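Local coordinates for protein dephospho-CoA kinase (Legionella pneumophila subsp. pneumophila, PDB 4TTR) that probably catalyses the last step of coenzyme A biosynthesis, the ATP-dependent phosphorylation of the 3'-hydroxyl group of dephospho-CoA, at residues Lys51-Ile65 and Val73-Arg85. Sequence-based numbering, arbitrary orientation.
With PO4 (phosphate ion), chain C.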
ATOM      1  N   LYS A  51       9.311  -2.090   6.597  1.00 20.08           N
ATOM      2  CA  LYS A  51       9.794  -3.264   7.314  1.00 19.01           C
ATOM      3  C   LYS A  51      11.308  -3.232   7.443  1.00 19.77           C
ATOM      4  O   LYS A  51      11.852  -3.533   8.504  1.00 19.30           O
ATOM      5  CB  LYS A  51       9.366  -4.550   6.611  1.00 21.38           C
ATOM      6  CG  LYS A  51       7.909  -4.918   6.809  1.00 28.09           C
ATOM      7  CD  LYS A  51       7.661  -6.353   6.377  1.00 40.94           C
ATOM      8  CE  LYS A  51       6.178  -6.664   6.267  0.74 33.76           C
ATOM      9  NZ  LYS A  51       5.946  -8.040   5.742  0.93 41.62           N
ATOM     10  N   GLU A  52      11.982  -2.875   6.353  1.00 17.75           N
ATOM     11  CA  GLU A  52      13.432  -2.764   6.364  1.00 20.07           C
ATOM     12  C   GLU A  52      13.862  -1.793   7.453  1.00 19.22           C
ATOM     13  O   GLU A  52      14.718  -2.114   8.276  1.00 18.47           O
ATOM     14  CB  GLU A  52      13.961  -2.299   5.001  1.00 22.52           C
ATOM     15  CG  GLU A  52      15.467  -2.033   4.980  1.00 35.55           C
ATOM     16  CD  GLU A  52      15.945  -1.429   3.671  1.00 36.47           C
ATOM     17  OE1 GLU A  52      17.102  -0.958   3.624  1.00 36.68           O
ATOM     18  OE2 GLU A  52      15.170  -1.420   2.690  1.00 36.91           O
ATOM     19  N   LEU A  53      13.248  -0.615   7.465  1.00 15.81           N
ATOM     20  CA  LEU A  53      13.650   0.453   8.375  1.00 16.37           C
ATOM     21  C   LEU A  53      13.104   0.279   9.790  1.00 17.37           C
ATOM     22  O   LEU A  53      13.267   1.162  10.631  1.00 14.74           O
ATOM     23  CB  LEU A  53      13.207   1.804   7.814  1.00 15.90           C
ATOM     24  CG  LEU A  53      13.978   2.230   6.568  1.00 18.16           C
ATOM     25  CD1 LEU A  53      13.306   3.409   5.892  1.00 20.97           C
ATOM     26  CD2 LEU A  53      15.416   2.568   6.934  1.00 25.67           C
ATOM     27  N   THR A  54      12.452  -0.853  10.042  1.00 15.39           N
ATOM     28  CA  THR A  54      12.048  -1.222  11.392  1.00 18.03           C
ATOM     29  C   THR A  54      12.631  -2.588  11.741  1.00 16.36           C
ATOM     30  O   THR A  54      12.084  -3.325  12.561  1.00 15.00           O
ATOM     31  CB  THR A  54      10.516  -1.235  11.548  1.00 15.95           C
ATOM     32  OG1 THR A  54       9.926  -2.045  10.523  1.00 17.42           O
ATOM     33  CG2 THR A  54       9.973   0.175  11.446  1.00 13.06           C
ATOM     34  N   SER A  55      13.754  -2.907  11.105  1.00 18.55           N
ATOM     35  CA  SER A  55      14.535  -4.093  11.439  1.00 19.14           C
ATOM     36  C   SER A  55      15.113  -3.963  12.837  1.00 16.80           C
ATOM     37  O   SER A  55      15.117  -2.879  13.415  1.00 14.62           O
ATOM     38  CB  SER A  55      15.669  -4.301  10.430  1.00 20.36           C
ATOM     39  OG  SER A  55      15.213  -4.961   9.265  1.00 24.67           O
ATOM     40  N   LYS A  56      15.626  -5.068  13.363  1.00 21.91           N
ATOM     41  CA  LYS A  56      16.144  -5.103  14.725  1.00 22.28           C
ATOM     42  C   LYS A  56      17.207  -4.024  14.965  1.00 25.23           C
ATOM     43  O   LYS A  56      18.208  -3.943  14.251  1.00 20.66           O
ATOM     44  CB  LYS A  56      16.719  -6.489  15.027  1.00 27.25           C
ATOM     45  CG  LYS A  56      16.424  -6.996  16.433  1.00 48.69           C
ATOM     46  CD  LYS A  56      16.959  -8.408  16.638  1.00 49.45           C
ATOM     47  CE  LYS A  56      15.882  -9.457  16.389  1.00 54.00           C
ATOM     48  NZ  LYS A  56      16.459 -10.806  16.131  1.00 60.32           N
ATOM     49  N   ASN A  57      16.957  -3.201  15.981  1.00 20.31           N
ATOM     50  CA  ASN A  57      17.870  -2.147  16.436  1.00 20.04           C
ATOM     51  C   ASN A  57      18.107  -1.000  15.445  1.00 18.65           C
ATOM     52  O   ASN A  57      19.117  -0.299  15.529  1.00 18.96           O
ATOM     53  CB  ASN A  57      19.211  -2.768  16.847  1.00 17.90           C
ATOM     54  CG  ASN A  57      19.222  -3.195  18.299  1.00 21.07           C
ATOM     55  OD1 ASN A  57      18.887  -2.412  19.190  1.00 21.99           O
ATOM     56  ND2 ASN A  57      19.591  -4.447  18.549  1.00 28.32           N
ATOM     57  N   THR A  58      17.166  -0.778  14.534  1.00 15.55           N
ATOM     58  CA  THR A  58      17.131   0.485  13.804  1.00 15.98           C
ATOM     59  C   THR A  58      16.557   1.537  14.746  1.00 14.89           C
ATOM     60  O   THR A  58      15.902   1.189  15.728  1.00 16.06           O
ATOM     61  CB  THR A  58      16.270   0.418  12.519  1.00 17.12           C
ATOM     62  OG1 THR A  58      14.930   0.033  12.853  1.00 17.50           O
ATOM     63  CG2 THR A  58      16.851  -0.573  11.526  1.00 17.68           C
ATOM     64  N   PRO A  59      16.802   2.826  14.461  1.00 16.48           N
ATOM     65  CA  PRO A  59      16.202   3.893  15.272  1.00 16.03           C
ATOM     66  C   PRO A  59      14.674   3.794  15.378  1.00 16.55           C
ATOM     67  O   PRO A  59      14.131   3.907  16.479  1.00 16.66           O
ATOM     68  CB  PRO A  59      16.610   5.168  14.529  1.00 18.49           C
ATOM     69  CG  PRO A  59      17.859   4.799  13.810  1.00 17.52           C
ATOM     70  CD  PRO A  59      17.707   3.361  13.427  1.00 14.95           C
ATOM     71  N   CYS A  60      13.993   3.575  14.257  1.00 16.38           N
ATOM     72  CA  CYS A  60      12.530   3.515  14.258  1.00 18.22           C
ATOM     73  C   CYS A  60      12.013   2.303  15.020  1.00 13.89           C
ATOM     74  O   CYS A  60      10.985   2.374  15.689  1.00 14.72           O
ATOM     75  CB  CYS A  60      11.995   3.499  12.827  1.00 15.84           C
ATOM     76  SG  CYS A  60      12.123   5.091  12.006  1.00 22.25           S
ATOM     77  N   TYR A  61      12.725   1.191  14.906  1.00 15.23           N
ATOM     78  CA  TYR A  61      12.426  -0.004  15.681  1.00 14.55           C
ATOM     79  C   TYR A  61      12.458   0.311  17.178  1.00 15.74           C
ATOM     80  O   TYR A  61      11.587  -0.124  17.935  1.00 16.86           O
ATOM     81  CB  TYR A  61      13.428  -1.099  15.314  1.00 16.96           C
ATOM     82  CG  TYR A  61      13.559  -2.256  16.271  1.00 14.98           C
ATOM     83  CD1 TYR A  61      14.333  -2.147  17.422  1.00 17.81           C
ATOM     84  CD2 TYR A  61      12.956  -3.478  16.000  1.00 16.11           C
ATOM     85  CE1 TYR A  61      14.480  -3.213  18.287  1.00 14.58           C
ATOM     86  CE2 TYR A  61      13.094  -4.551  16.864  1.00 17.64           C
ATOM     87  CZ  TYR A  61      13.863  -4.413  18.003  1.00 18.14           C
ATOM     88  OH  TYR A  61      14.011  -5.472  18.866  1.00 18.11           O
ATOM     89  N   GLN A  62      13.454   1.088  17.590  1.00 15.14           N
ATOM     90  CA  GLN A  62      13.613   1.461  18.990  1.00 16.10           C
ATOM     91  C   GLN A  62      12.481   2.375  19.461  1.00 16.80           C
ATOM     92  O   GLN A  62      11.951   2.195  20.558  1.00 15.91           O
ATOM     93  CB  GLN A  62      14.968   2.142  19.205  1.00 14.07           C
ATOM     94  CG  GLN A  62      16.162   1.191  19.065  1.00 15.26           C
ATOM     95  CD  GLN A  62      17.476   1.905  18.779  1.00 15.97           C
ATOM     96  OE1 GLN A  62      17.516   3.124  18.620  1.00 15.33           O
ATOM     97  NE2 GLN A  62      18.561   1.139  18.712  1.00 16.99           N
ATOM     98  N   ASP A  63      12.114   3.349  18.634  1.00 14.96           N
ATOM     99  CA  ASP A  63      11.070   4.304  18.993  1.00 15.49           C
ATOM    100  C   ASP A  63       9.697   3.639  19.058  1.00 18.11           C
ATOM    101  O   ASP A  63       8.865   3.999  19.888  1.00 16.64           O
ATOM    102  CB  ASP A  63      11.031   5.461  17.996  1.00 17.62           C
ATOM    103  CG  ASP A  63      12.323   6.252  17.964  1.00 21.32           C
ATOM    104  OD1 ASP A  63      13.098   6.184  18.942  1.00 19.39           O
ATOM    105  OD2 ASP A  63      12.558   6.952  16.958  1.00 25.59           O
ATOM    106  N   ILE A  64       9.466   2.679  18.170  1.00 14.33           N
ATOM    107  CA  ILE A  64       8.218   1.930  18.143  1.00 15.65           C
ATOM    108  C   ILE A  64       8.031   1.136  19.438  1.00 17.49           C
ATOM    109  O   ILE A  64       6.961   1.172  20.049  1.00 14.10           O
ATOM    110  CB  ILE A  64       8.176   0.979  16.920  1.00 12.79           C
ATOM    111  CG1 ILE A  64       7.928   1.788  15.647  1.00 17.16           C
ATOM    112  CG2 ILE A  64       7.073  -0.073  17.063  1.00 18.20           C
ATOM    113  CD1 ILE A  64       8.171   1.023  14.361  1.00 13.30           C
ATOM    114  N   ILE A  65       9.074   0.428  19.857  1.00 15.46           N
ATOM    115  CA  ILE A  65       9.001  -0.404  21.056  1.00 15.99           C
ATOM    116  C   ILE A  65       8.911   0.451  22.315  1.00 16.47           C
ATOM    117  O   ILE A  65       8.210   0.096  23.262  1.00 15.51           O
ATOM    118  CB  ILE A  65      10.213  -1.349  21.140  1.00 15.80           C
ATOM    119  CG1 ILE A  65      10.118  -2.389  20.025  1.00 16.61           C
ATOM    120  CG2 ILE A  65      10.283  -2.053  22.499  1.00 18.00           C
ATOM    121  CD1 ILE A  65      11.413  -3.106  19.745  1.00 18.85           C
ATOM    122  N   VAL A  73       6.928  -6.463  21.096  1.00 19.81           N
ATOM    123  CA  VAL A  73       8.193  -7.167  20.889  1.00 22.75           C
ATOM    124  C   VAL A  73       7.991  -8.671  21.026  1.00 21.47           C
ATOM    125  O   VAL A  73       7.674  -9.157  22.107  1.00 25.96           O
ATOM    126  CB  VAL A  73       9.278  -6.738  21.909  1.00 25.23           C
ATOM    127  CG1 VAL A  73      10.669  -6.943  21.323  1.00 33.25           C
ATOM    128  CG2 VAL A  73       9.088  -5.296  22.339  1.00 35.15           C
ATOM    129  N   LEU A  74       8.175  -9.407  19.936  1.00 24.12           N
ATOM    130  CA  LEU A  74       8.115 -10.863  19.997  1.00 25.97           C
ATOM    131  C   LEU A  74       9.309 -11.399  20.784  1.00 29.18           C
ATOM    132  O   LEU A  74      10.274 -10.673  21.023  1.00 26.91           O
ATOM    133  CB  LEU A  74       8.101 -11.466  18.595  1.00 24.48           C
ATOM    134  CG  LEU A  74       6.927 -11.089  17.691  1.00 22.78           C
ATOM    135  CD1 LEU A  74       7.182 -11.587  16.278  1.00 24.69           C
ATOM    136  CD2 LEU A  74       5.626 -11.653  18.230  1.00 24.92           C
ATOM    137  N   ASN A  75       9.245 -12.666  21.184  1.00 33.36           N
ATOM    138  CA  ASN A  75      10.371 -13.310  21.854  1.00 35.18           C
ATOM    139  C   ASN A  75      11.613 -13.234  20.972  1.00 36.11           C
ATOM    140  O   ASN A  75      12.736 -13.187  21.467  1.00 36.07           O
ATOM    141  CB  ASN A  75      10.046 -14.768  22.193  1.00 52.43           C
ATOM    142  CG  ASN A  75       8.885 -14.901  23.164  1.00 53.72           C
ATOM    143  OD1 ASN A  75       8.695 -14.061  24.045  1.00 50.19           O
ATOM    144  ND2 ASN A  75       8.099 -15.962  23.007  1.00 52.58           N
ATOM    145  N   ASN A  76      11.383 -13.221  19.661  1.00 35.40           N
ATOM    146  CA  ASN A  76      12.433 -13.018  18.664  1.00 37.95           C
ATOM    147  C   ASN A  76      13.277 -11.771  18.891  1.00 35.14           C
ATOM    148  O   ASN A  76      14.447 -11.728  18.514  1.00 31.61           O
ATOM    149  CB  ASN A  76      11.818 -12.907  17.264  1.00 34.04           C
ATOM    150  CG  ASN A  76      11.487 -14.247  16.655  1.00 40.51           C
ATOM    151  OD1 ASN A  76      12.007 -15.281  17.069  1.00 51.03           O
ATOM    152  ND2 ASN A  76      10.624 -14.234  15.647  1.00 48.50           N
ATOM    153  N   GLY A  77      12.665 -10.749  19.479  1.00 31.73           N
ATOM    154  CA  GLY A  77      13.228  -9.413  19.454  1.00 33.78           C
ATOM    155  C   GLY A  77      12.800  -8.717  18.174  1.00 32.54           C
ATOM    156  O   GLY A  77      13.136  -7.559  17.936  1.00 33.75           O
ATOM    157  N   GLU A  78      12.053  -9.439  17.341  1.00 30.37           N
ATOM    158  CA  GLU A  78      11.452  -8.876  16.141  1.00 30.93           C
ATOM    159  C   GLU A  78      10.131  -8.204  16.510  1.00 24.07           C
ATOM    160  O   GLU A  78       9.504  -8.568  17.505  1.00 19.57           O
ATOM    161  CB  GLU A  78      11.225  -9.971  15.095  1.00 32.43           C
ATOM    162  CG  GLU A  78      11.364  -9.508  13.663  1.00 45.64           C
ATOM    163  CD  GLU A  78      12.785  -9.095  13.324  1.00 58.35           C
ATOM    164  OE1 GLU A  78      13.709  -9.918  13.506  1.00 50.27           O
ATOM    165  OE2 GLU A  78      12.979  -7.943  12.884  1.00 56.48           O
ATOM    166  N   LEU A  79       9.709  -7.225  15.718  1.00 23.95           N
ATOM    167  CA  LEU A  79       8.443  -6.545  15.973  1.00 22.05           C
ATOM    168  C   LEU A  79       7.259  -7.470  15.730  1.00 20.74           C
ATOM    169  O   LEU A  79       7.261  -8.269  14.792  1.00 20.49           O
ATOM    170  CB  LEU A  79       8.306  -5.302  15.095  1.00 21.78           C
ATOM    171  CG  LEU A  79       9.102  -4.055  15.481  1.00 21.11           C
ATOM    172  CD1 LEU A  79       8.854  -2.958  14.458  1.00 19.21           C
ATOM    173  CD2 LEU A  79       8.739  -3.570  16.875  1.00 19.15           C
ATOM    174  N   ASP A  80       6.256  -7.361  16.594  1.00 19.28           N
ATOM    175  CA  ASP A  80       4.985  -8.044  16.392  1.00 21.40           C
ATOM    176  C   ASP A  80       4.141  -7.218  15.431  1.00 19.65           C
ATOM    177  O   ASP A  80       3.332  -6.388  15.849  1.00 19.32           O
ATOM    178  CB  ASP A  80       4.258  -8.245  17.724  1.00 19.88           C
ATOM    179  CG  ASP A  80       3.026  -9.124  17.593  1.00 22.91           C
ATOM    180  OD1 ASP A  80       2.520  -9.302  16.463  1.00 21.30           O
ATOM    181  OD2 ASP A  80       2.559  -9.639  18.629  1.00 23.08           O
ATOM    182  N   ARG A  81       4.332  -7.455  14.138  1.00 19.07           N
ATOM    183  CA  ARG A  81       3.730  -6.619  13.110  1.00 23.07           C
ATOM    184  C   ARG A  81       2.222  -6.817  13.006  1.00 20.76           C
ATOM    185  O   ARG A  81       1.497  -5.880  12.674  1.00 22.59           O
ATOM    186  CB  ARG A  81       4.397  -6.893  11.764  1.00 21.74           C
ATOM    187  CG  ARG A  81       5.845  -6.440  11.740  1.00 23.16           C
ATOM    188  CD  ARG A  81       6.488  -6.626  10.383  1.00 29.99           C
ATOM    189  NE  ARG A  81       7.934  -6.419  10.443  1.00 23.94           N
ATOM    190  CZ  ARG A  81       8.517  -5.231  10.575  1.00 22.84           C
ATOM    191  NH1 ARG A  81       7.787  -4.128  10.670  1.00 24.06           N
ATOM    192  NH2 ARG A  81       9.839  -5.146  10.617  1.00 23.27           N
ATOM    193  N   LYS A  82       1.754  -8.028  13.292  1.00 21.35           N
ATOM    194  CA  LYS A  82       0.320  -8.299  13.336  1.00 25.91           C
ATOM    195  C   LYS A  82      -0.318  -7.428  14.410  1.00 23.62           C
ATOM    196  O   LYS A  82      -1.327  -6.767  14.170  1.00 23.23           O
ATOM    197  CB  LYS A  82       0.048  -9.781  13.617  1.00 33.39           C
ATOM    198  CG  LYS A  82      -1.056 -10.400  12.763  1.00 41.11           C
ATOM    199  CD  LYS A  82      -2.443  -9.894  13.143  0.66 42.77           C
ATOM    200  CE  LYS A  82      -3.151 -10.845  14.100  0.63 42.05           C
ATOM    201  NZ  LYS A  82      -4.516 -10.363  14.461  1.00 42.00           N
ATOM    202  N   ARG A  83       0.296  -7.419  15.591  1.00 22.11           N
ATOM    203  CA  ARG A  83      -0.220  -6.645  16.710  1.00 19.87           C
ATOM    204  C   ARG A  83      -0.207  -5.157  16.395  1.00 20.04           C
ATOM    205  O   ARG A  83      -1.171  -4.446  16.681  1.00 21.00           O
ATOM    206  CB  ARG A  83       0.590  -6.918  17.976  1.00 18.90           C
ATOM    207  CG  ARG A  83       0.131  -6.105  19.168  1.00 20.26           C
ATOM    208  CD  ARG A  83       0.725  -6.619  20.464  1.00 16.96           C
ATOM    209  NE  ARG A  83       0.227  -5.872  21.619  1.00 17.79           N
ATOM    210  CZ  ARG A  83      -0.896  -6.155  22.275  1.00 17.05           C
ATOM    211  NH1 ARG A  83      -1.664  -7.173  21.902  1.00 18.75           N
ATOM    212  NH2 ARG A  83      -1.257  -5.412  23.309  1.00 14.43           N
ATOM    213  N   ILE A  84       0.887  -4.687  15.807  1.00 18.55           N
ATOM    214  CA  ILE A  84       1.001  -3.278  15.458  1.00 19.28           C
ATOM    215  C   ILE A  84      -0.094  -2.894  14.462  1.00 20.18           C
ATOM    216  O   ILE A  84      -0.736  -1.857  14.623  1.00 18.83           O
ATOM    217  CB  ILE A  84       2.399  -2.954  14.892  1.00 19.61           C
ATOM    218  CG1 ILE A  84       3.420  -3.007  16.029  1.00 20.09           C
ATOM    219  CG2 ILE A  84       2.423  -1.570  14.241  1.00 18.15           C
ATOM    220  CD1 ILE A  84       4.875  -2.905  15.604  1.00 18.79           C
ATOM    221  N   ARG A  85      -0.331  -3.734  13.458  1.00 19.50           N
ATOM    222  CA  ARG A  85      -1.396  -3.468  12.490  1.00 26.34           C
ATOM    223  C   ARG A  85      -2.757  -3.353  13.172  1.00 20.05           C
ATOM    224  O   ARG A  85      -3.544  -2.466  12.846  1.00 20.97           O
ATOM    225  CB  ARG A  85      -1.446  -4.562  11.420  1.00 27.74           C
ATOM    226  CG  ARG A  85      -0.537  -4.291  10.236  1.00 41.87           C
ATOM    227  CD  ARG A  85      -0.672  -5.351   9.149  1.00 40.51           C
ATOM    228  NE  ARG A  85       0.424  -6.321   9.191  1.00 49.38           N
ATOM    229  CZ  ARG A  85       0.285  -7.636   9.358  1.00 43.69           C
ATOM    230  NH1 ARG A  85      -0.915  -8.193   9.502  1.00 39.92           N
ATOM    231  NH2 ARG A  85       1.364  -8.407   9.378  1.00 42.30           N
TER
HETATM  232  P   PO4 C 302       5.171  -1.862  10.088  1.00 77.36           P
HETATM  233  O1  PO4 C 302       5.199  -2.380  11.506  1.00 38.59           O
HETATM  234  O2  PO4 C 302       3.866  -1.145   9.833  1.00 59.05           O
HETATM  235  O3  PO4 C 302       5.305  -3.023   9.132  1.00 63.30           O
HETATM  236  O4  PO4 C 302       6.318  -0.903   9.876  1.00 39.20           O
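R81 and T54 meet end-on in the helical region that dephospho-CoA kinase, a P-loop kinase, carries beside its parallel sheet, joining the turn between helices 46-52 and 59-68 to the start of helix 81-90. Two guanidinium nitrogens share one hydroxyl oxygen: R81 NH1 lies 3.0 Å and NH2 3.1 Å from T54 OG1, which sits almost in the guanidinium plane. A threonine hydroxyl suits this place because it can accept from R81 while bonding to A50 O in the preceding helix. With chi1 at 52°, T54 turns OG1 to the guanidinium nitrogens. K51 CG lies over the guanidinium centre, so the aliphatic part of the lysine packs on the flat group. R81 NH1 also makes a weak bond to phosphate O3, 3.1 Å away; the ion probably came from the crystallisation liquor.

Helices 59-68 and 81-90 are both N-capped, a side-chain oxygen serving a first-turn N-H: T58 OG1 accepts from Y61 N, and D80 OD1 from R83 N. L79 packs its two methyl groups between T54 and the isoleucines: CD1 meets T54 CB, while CD2 reaches I65 CG1 at 3.6 Å and also touches I64. Branched aliphatic chains suit this largely apolar seam, which I84 extends against I64 and V73 against I65. Over the type I turn L74-G77, K56 NZ bonds weakly to N76 O and forms a long salt bridge with E78 OE1 (3.9 Å). G77, at positive phi (86°), leaves room for K56 CE. Y61 OH is modelled as donating to G77 O, in plane at the ring edge; at 2.4 Å the exact distance is doubtful.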